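Local coordinates for GTPase activator-like protein (Chaetomium thermophilum, PDB 5HIU), which probably promotes GTP hydrolysis by a small GTPase when full-length, this chain being the helical N-terminal part of the TSC2 protein, at residues I207-M219 and S242-V254. Sequence-based numbering, arbitrary orientation.
Sequences IAGLIDMLLKICM and SIPTNKLKYCIQV
The carboxylate of D212 meets K247 along the side of its syn lone pair: OD1 accepts a hydrogen bond from NZ at 3.0 Å, completing a salt bridge, while OD2 stands farther from the ammonium group. The Y250 ring leaves the hydrophobic contact to its stem, whose CB lies 3.6 Å from CD1 of L215. CD of the P244 ring meets CD1 of I211, 3.5 Å away. K247 suits its place because a bend at chi2 (-68°) lays its methylenes across I211 before CE passes the small methyl of A208, 3.7 Å from CB, and the charge reaches the partly exposed border. The segments 207-219 and 245-254 run in the same direction, their axes 24° apart and 10.5 Å at closest approach, as next-but-one helices do in an alpha-solenoid; the intervening helix 224-240 packs on I211 and C218. I211 is well shaped for this interior, since its second branch, CG2, turns to SG of C251 at 3.9 Å. Farther along, branched V254 serves three neighbours: CG1 sits 3.4 Å from CB of C218, and CG2 is shared by L215 CD2 and the flexible chain of M219, bent at chi2 and chi3, which runs alongside it the opposite way.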
ATOM      1  N   ILE A 207      14.554  -1.183   2.715  1.00 66.95           N
ATOM      2  CA  ILE A 207      13.282  -1.563   2.142  1.00 64.78           C
ATOM      3  C   ILE A 207      12.431  -2.312   3.160  1.00 60.98           C
ATOM      4  O   ILE A 207      11.210  -2.096   3.264  1.00 58.59           O
ATOM      5  CB  ILE A 207      13.490  -2.382   0.854  1.00 66.47           C
ATOM      6  CG1 ILE A 207      14.053  -1.480  -0.250  1.00 66.27           C
ATOM      7  CG2 ILE A 207      12.182  -3.013   0.390  1.00 68.10           C
ATOM      8  CD1 ILE A 207      13.185  -0.275  -0.587  1.00 64.67           C
ATOM      9  N   ALA A 208      13.072  -3.186   3.912  1.00 62.17           N
ATOM     10  CA  ALA A 208      12.413  -3.816   5.047  1.00 65.16           C
ATOM     11  C   ALA A 208      11.840  -2.719   5.939  1.00 63.54           C
ATOM     12  O   ALA A 208      10.659  -2.755   6.296  1.00 70.13           O
ATOM     13  CB  ALA A 208      13.386  -4.685   5.812  1.00 69.93           C
ATOM     14  N   GLY A 209      12.650  -1.708   6.242  1.00 59.06           N
ATOM     15  CA  GLY A 209      12.171  -0.586   7.039  1.00 59.22           C
ATOM     16  C   GLY A 209      11.015   0.159   6.369  1.00 58.83           C
ATOM     17  O   GLY A 209      10.000   0.519   6.993  1.00 55.66           O
ATOM     18  N   LEU A 210      11.164   0.413   5.083  1.00 56.19           N
ATOM     19  CA  LEU A 210      10.173   1.199   4.400  1.00 55.21           C
ATOM     20  C   LEU A 210       8.846   0.446   4.402  1.00 54.83           C
ATOM     21  O   LEU A 210       7.824   1.015   4.749  1.00 49.20           O
ATOM     22  CB  LEU A 210      10.637   1.516   2.993  1.00 54.42           C
ATOM     23  CG  LEU A 210       9.585   2.189   2.130  1.00 58.31           C
ATOM     24  CD1 LEU A 210       9.010   3.454   2.767  1.00 62.52           C
ATOM     25  CD2 LEU A 210      10.219   2.486   0.786  1.00 59.28           C
ATOM     26  N   ILE A 211       8.887  -0.841   4.060  1.00 55.77           N
ATOM     27  CA  ILE A 211       7.693  -1.673   4.034  1.00 54.17           C
ATOM     28  C   ILE A 211       6.947  -1.638   5.354  1.00 60.22           C
ATOM     29  O   ILE A 211       5.738  -1.389   5.361  1.00 63.73           O
ATOM     30  CB  ILE A 211       8.029  -3.130   3.668  1.00 58.31           C
ATOM     31  CG1 ILE A 211       8.356  -3.230   2.176  1.00 58.38           C
ATOM     32  CG2 ILE A 211       6.865  -4.059   3.977  1.00 56.12           C
ATOM     33  CD1 ILE A 211       9.274  -4.388   1.833  1.00 62.16           C
ATOM     34  N   ASP A 212       7.661  -1.884   6.461  1.00 64.43           N
ATOM     35  CA  ASP A 212       7.059  -1.824   7.808  1.00 66.35           C
ATOM     36  C   ASP A 212       6.300  -0.531   8.032  1.00 60.65           C
ATOM     37  O   ASP A 212       5.179  -0.520   8.539  1.00 68.43           O
ATOM     38  CB  ASP A 212       8.124  -1.908   8.916  1.00 69.79           C
ATOM     39  CG  ASP A 212       8.817  -3.234   8.964  1.00 71.36           C
ATOM     40  OD1 ASP A 212       8.402  -4.162   8.247  1.00 73.05           O
ATOM     41  OD2 ASP A 212       9.798  -3.351   9.720  1.00 81.89           O
ATOM     42  N   MET A 213       6.941   0.565   7.676  1.00 54.93           N
ATOM     43  CA  MET A 213       6.369   1.880   7.893  1.00 60.50           C
ATOM     44  C   MET A 213       5.036   2.044   7.132  1.00 60.47           C
ATOM     45  O   MET A 213       4.061   2.571   7.685  1.00 56.96           O
ATOM     46  CB  MET A 213       7.390   2.926   7.441  1.00 63.36           C
ATOM     47  CG  MET A 213       7.102   4.362   7.817  1.00 65.69           C
ATOM     48  SD  MET A 213       7.080   4.598   9.591  1.00 74.59           S
ATOM     49  CE  MET A 213       5.318   4.748   9.920  1.00 66.27           C
ATOM     50  N   LEU A 214       4.989   1.570   5.883  1.00 54.98           N
ATOM     51  CA  LEU A 214       3.778   1.694   5.074  1.00 56.39           C
ATOM     52  C   LEU A 214       2.639   0.846   5.606  1.00 58.08           C
ATOM     53  O   LEU A 214       1.467   1.224   5.503  1.00 53.62           O
ATOM     54  CB  LEU A 214       4.025   1.237   3.661  1.00 54.39           C
ATOM     55  CG  LEU A 214       5.123   1.958   2.929  1.00 53.30           C
ATOM     56  CD1 LEU A 214       5.616   1.002   1.874  1.00 53.34           C
ATOM     57  CD2 LEU A 214       4.629   3.274   2.352  1.00 55.24           C
ATOM     58  N   LEU A 215       2.979  -0.313   6.149  1.00 57.48           N
ATOM     59  CA  LEU A 215       1.952  -1.213   6.604  1.00 61.40           C
ATOM     60  C   LEU A 215       1.353  -0.701   7.894  1.00 62.99           C
ATOM     61  O   LEU A 215       0.146  -0.801   8.093  1.00 69.51           O
ATOM     62  CB  LEU A 215       2.503  -2.613   6.773  1.00 61.89           C
ATOM     63  CG  LEU A 215       3.022  -3.222   5.484  1.00 62.60           C
ATOM     64  CD1 LEU A 215       3.455  -4.645   5.769  1.00 63.86           C
ATOM     65  CD2 LEU A 215       2.016  -3.183   4.337  1.00 59.71           C
ATOM     66  N   LYS A 216       2.194  -0.157   8.764  1.00 63.78           N
ATOM     67  CA  LYS A 216       1.724   0.528   9.975  1.00 68.95           C
ATOM     68  C   LYS A 216       0.623   1.508   9.550  1.00 63.64           C
ATOM     69  O   LYS A 216      -0.546   1.397   9.940  1.00 61.41           O
ATOM     70  CB  LYS A 216       2.896   1.278  10.618  1.00 80.45           C
ATOM     71  CG  LYS A 216       2.802   1.536  12.112  1.00 93.28           C
ATOM     72  CD  LYS A 216       4.125   2.096  12.645  1.00 97.17           C
ATOM     73  CE  LYS A 216       4.543   1.388  13.926  1.00108.15           C
ATOM     74  NZ  LYS A 216       5.698   2.037  14.610  1.00114.38           N
ATOM     75  N   ILE A 217       1.002   2.434   8.687  1.00 55.49           N
ATOM     76  CA  ILE A 217       0.080   3.445   8.212  1.00 55.16           C
ATOM     77  C   ILE A 217      -1.172   2.817   7.604  1.00 53.30           C
ATOM     78  O   ILE A 217      -2.276   3.304   7.812  1.00 54.52           O
ATOM     79  CB  ILE A 217       0.776   4.374   7.221  1.00 54.48           C
ATOM     80  CG1 ILE A 217       1.852   5.175   7.968  1.00 56.67           C
ATOM     81  CG2 ILE A 217      -0.211   5.311   6.555  1.00 51.20           C
ATOM     82  CD1 ILE A 217       2.880   5.791   7.046  1.00 61.72           C
ATOM     83  N   CYS A 218      -1.007   1.721   6.881  1.00 55.41           N
ATOM     84  CA  CYS A 218      -2.138   1.000   6.332  1.00 52.75           C
ATOM     85  C   CYS A 218      -3.126   0.560   7.403  1.00 55.19           C
ATOM     86  O   CYS A 218      -4.328   0.766   7.282  1.00 51.61           O
ATOM     87  CB  CYS A 218      -1.663  -0.217   5.558  1.00 54.53           C
ATOM     88  SG  CYS A 218      -1.120   0.168   3.877  1.00 55.76           S
ATOM     89  N   MET A 219      -2.626  -0.021   8.479  1.00 62.17           N
ATOM     90  CA  MET A 219      -3.510  -0.575   9.482  1.00 62.05           C
ATOM     91  C   MET A 219      -4.005   0.440  10.477  1.00 68.59           C
ATOM     92  O   MET A 219      -4.778   0.094  11.356  1.00 85.40           O
ATOM     93  CB  MET A 219      -2.826  -1.742  10.189  1.00 65.84           C
ATOM     94  CG  MET A 219      -2.516  -2.895   9.246  1.00 69.78           C
ATOM     95  SD  MET A 219      -3.930  -3.377   8.215  1.00 76.05           S
ATOM     96  CE  MET A 219      -4.970  -4.012   9.530  1.00 76.26           C
ATOM     97  N   SER A 242      11.853  -4.909  -5.389  1.00 64.08           N
ATOM     98  CA  SER A 242      11.398  -6.167  -4.786  1.00 63.43           C
ATOM     99  C   SER A 242      11.081  -6.092  -3.307  1.00 62.25           C
ATOM    100  O   SER A 242      11.732  -5.397  -2.555  1.00 68.59           O
ATOM    101  CB  SER A 242      12.420  -7.267  -4.980  1.00 70.87           C
ATOM    102  OG  SER A 242      12.060  -8.412  -4.220  1.00 81.16           O
ATOM    103  N   ILE A 243      10.046  -6.823  -2.930  1.00 69.80           N
ATOM    104  CA  ILE A 243       9.690  -7.113  -1.557  1.00 72.85           C
ATOM    105  C   ILE A 243      10.510  -8.332  -1.075  1.00 74.87           C
ATOM    106  O   ILE A 243      10.483  -9.398  -1.690  1.00 72.29           O
ATOM    107  CB  ILE A 243       8.190  -7.447  -1.465  1.00 74.27           C
ATOM    108  CG1 ILE A 243       7.362  -6.241  -1.866  1.00 82.65           C
ATOM    109  CG2 ILE A 243       7.793  -7.867  -0.061  1.00 82.46           C
ATOM    110  CD1 ILE A 243       5.888  -6.569  -2.000  1.00 90.85           C
ATOM    111  N   PRO A 244      11.239  -8.185   0.035  1.00 77.23           N
ATOM    112  CA  PRO A 244      11.980  -9.332   0.532  1.00 76.58           C
ATOM    113  C   PRO A 244      11.025 -10.406   1.012  1.00 75.85           C
ATOM    114  O   PRO A 244       9.924 -10.079   1.434  1.00 71.58           O
ATOM    115  CB  PRO A 244      12.765  -8.760   1.716  1.00 80.86           C
ATOM    116  CG  PRO A 244      12.754  -7.275   1.543  1.00 81.05           C
ATOM    117  CD  PRO A 244      11.464  -6.977   0.851  1.00 78.71           C
ATOM    118  N   THR A 245      11.459 -11.663   0.973  1.00 78.59           N
ATOM    119  CA  THR A 245      10.593 -12.800   1.289  1.00 84.89           C
ATOM    120  C   THR A 245       9.913 -12.677   2.662  1.00 86.38           C
ATOM    121  O   THR A 245       8.707 -12.899   2.787  1.00 92.16           O
ATOM    122  CB  THR A 245      11.341 -14.160   1.189  1.00 93.72           C
ATOM    123  OG1 THR A 245      12.400 -14.219   2.149  1.00102.00           O
ATOM    124  CG2 THR A 245      11.924 -14.379  -0.223  1.00 95.10           C
ATOM    125  N   ASN A 246      10.669 -12.302   3.683  1.00 89.59           N
ATOM    126  CA  ASN A 246      10.119 -12.192   5.048  1.00 91.89           C
ATOM    127  C   ASN A 246       9.068 -11.078   5.288  1.00 88.26           C
ATOM    128  O   ASN A 246       8.465 -11.014   6.362  1.00 90.91           O
ATOM    129  CB  ASN A 246      11.265 -12.025   6.042  1.00 97.04           C
ATOM    130  CG  ASN A 246      12.096 -10.788   5.762  1.00 99.04           C
ATOM    131  OD1 ASN A 246      12.188 -10.339   4.621  1.00 96.64           O
ATOM    132  ND2 ASN A 246      12.715 -10.241   6.795  1.00104.93           N
ATOM    133  N   LYS A 247       8.862 -10.205   4.304  1.00 83.68           N
ATOM    134  CA  LYS A 247       7.824  -9.157   4.371  1.00 81.21           C
ATOM    135  C   LYS A 247       6.511  -9.535   3.676  1.00 79.07           C
ATOM    136  O   LYS A 247       5.474  -8.864   3.857  1.00 74.59           O
ATOM    137  CB  LYS A 247       8.354  -7.876   3.727  1.00 75.60           C
ATOM    138  CG  LYS A 247       9.582  -7.314   4.412  1.00 77.74           C
ATOM    139  CD  LYS A 247       9.218  -6.807   5.796  1.00 77.09           C
ATOM    140  CE  LYS A 247      10.416  -6.728   6.698  1.00 80.14           C
ATOM    141  NZ  LYS A 247       9.945  -6.787   8.099  1.00 89.04           N
ATOM    142  N   LEU A 248       6.572 -10.604   2.884  1.00 78.10           N
ATOM    143  CA  LEU A 248       5.483 -10.988   1.998  1.00 74.52           C
ATOM    144  C   LEU A 248       4.209 -11.248   2.776  1.00 69.17           C
ATOM    145  O   LEU A 248       3.187 -10.662   2.477  1.00 68.22           O
ATOM    146  CB  LEU A 248       5.868 -12.223   1.173  1.00 78.26           C
ATOM    147  CG  LEU A 248       5.008 -12.547  -0.056  1.00 76.83           C
ATOM    148  CD1 LEU A 248       5.127 -11.464  -1.120  1.00 71.23           C
ATOM    149  CD2 LEU A 248       5.404 -13.905  -0.623  1.00 76.69           C
ATOM    150  N   LYS A 249       4.266 -12.103   3.785  1.00 71.27           N
ATOM    151  CA  LYS A 249       3.080 -12.369   4.577  1.00 71.80           C
ATOM    152  C   LYS A 249       2.399 -11.054   4.955  1.00 72.68           C
ATOM    153  O   LYS A 249       1.194 -10.885   4.745  1.00 74.16           O
ATOM    154  CB  LYS A 249       3.425 -13.172   5.832  1.00 77.04           C
ATOM    155  CG  LYS A 249       2.218 -13.483   6.706  1.00 77.53           C
ATOM    156  CD  LYS A 249       2.551 -14.413   7.856  1.00 82.16           C
ATOM    157  CE  LYS A 249       1.372 -14.465   8.813  1.00 85.80           C
ATOM    158  NZ  LYS A 249       1.406 -15.603   9.778  1.00 90.90           N
ATOM    159  N   TYR A 250       3.179 -10.116   5.482  1.00 72.87           N
ATOM    160  CA  TYR A 250       2.625  -8.880   6.012  1.00 70.32           C
ATOM    161  C   TYR A 250       2.005  -8.024   4.893  1.00 64.23           C
ATOM    162  O   TYR A 250       0.874  -7.546   5.041  1.00 65.29           O
ATOM    163  CB  TYR A 250       3.702  -8.128   6.823  1.00 78.99           C
ATOM    164  CG  TYR A 250       4.039  -8.746   8.190  1.00 87.09           C
ATOM    165  CD1 TYR A 250       3.553 -10.005   8.567  1.00 90.52           C
ATOM    166  CD2 TYR A 250       4.857  -8.065   9.098  1.00 91.93           C
ATOM    167  CE1 TYR A 250       3.848 -10.545   9.805  1.00 98.46           C
ATOM    168  CE2 TYR A 250       5.161  -8.602  10.339  1.00 93.86           C
ATOM    169  CZ  TYR A 250       4.651  -9.842  10.680  1.00102.85           C
ATOM    170  OH  TYR A 250       4.937 -10.395  11.896  1.00117.07           O
ATOM    171  N   CYS A 251       2.706  -7.842   3.775  1.00 57.52           N
ATOM    172  CA  CYS A 251       2.084  -7.181   2.604  1.00 55.47           C
ATOM    173  C   CYS A 251       0.753  -7.851   2.186  1.00 52.82           C
ATOM    174  O   CYS A 251      -0.271  -7.192   2.019  1.00 48.13           O
ATOM    175  CB  CYS A 251       3.033  -7.207   1.424  1.00 55.53           C
ATOM    176  SG  CYS A 251       4.515  -6.230   1.694  1.00 57.68           S
ATOM    177  N   ILE A 252       0.771  -9.171   2.065  1.00 51.91           N
ATOM    178  CA  ILE A 252      -0.431  -9.912   1.721  1.00 54.64           C
ATOM    179  C   ILE A 252      -1.503  -9.744   2.794  1.00 59.79           C
ATOM    180  O   ILE A 252      -2.665  -9.444   2.463  1.00 58.08           O
ATOM    181  CB  ILE A 252      -0.148 -11.412   1.455  1.00 55.29           C
ATOM    182  CG1 ILE A 252       0.816 -11.600   0.274  1.00 53.78           C
ATOM    183  CG2 ILE A 252      -1.434 -12.150   1.145  1.00 56.91           C
ATOM    184  CD1 ILE A 252       0.389 -10.914  -1.017  1.00 49.78           C
ATOM    185  N   GLN A 253      -1.137  -9.922   4.067  1.00 62.92           N
ATOM    186  CA  GLN A 253      -2.076  -9.595   5.149  1.00 65.09           C
ATOM    187  C   GLN A 253      -2.704  -8.235   4.877  1.00 64.72           C
ATOM    188  O   GLN A 253      -3.932  -8.104   4.791  1.00 68.94           O
ATOM    189  CB  GLN A 253      -1.404  -9.536   6.518  1.00 69.41           C
ATOM    190  CG  GLN A 253      -1.297 -10.863   7.233  1.00 75.24           C
ATOM    191  CD  GLN A 253      -1.095 -10.698   8.728  1.00 82.17           C
ATOM    192  OE1 GLN A 253      -0.444  -9.753   9.175  1.00 84.86           O
ATOM    193  NE2 GLN A 253      -1.646 -11.624   9.512  1.00 86.90           N
ATOM    194  N   VAL A 254      -1.867  -7.219   4.725  1.00 55.29           N
ATOM    195  CA  VAL A 254      -2.408  -5.874   4.746  1.00 57.06           C
ATOM    196  C   VAL A 254      -3.245  -5.640   3.515  1.00 54.81           C
ATOM    197  O   VAL A 254      -4.383  -5.174   3.617  1.00 63.04           O
ATOM    198  CB  VAL A 254      -1.319  -4.805   4.906  1.00 57.66           C
ATOM    199  CG1 VAL A 254      -1.856  -3.424   4.585  1.00 56.06           C
ATOM    200  CG2 VAL A 254      -0.780  -4.844   6.322  1.00 61.02           C
TER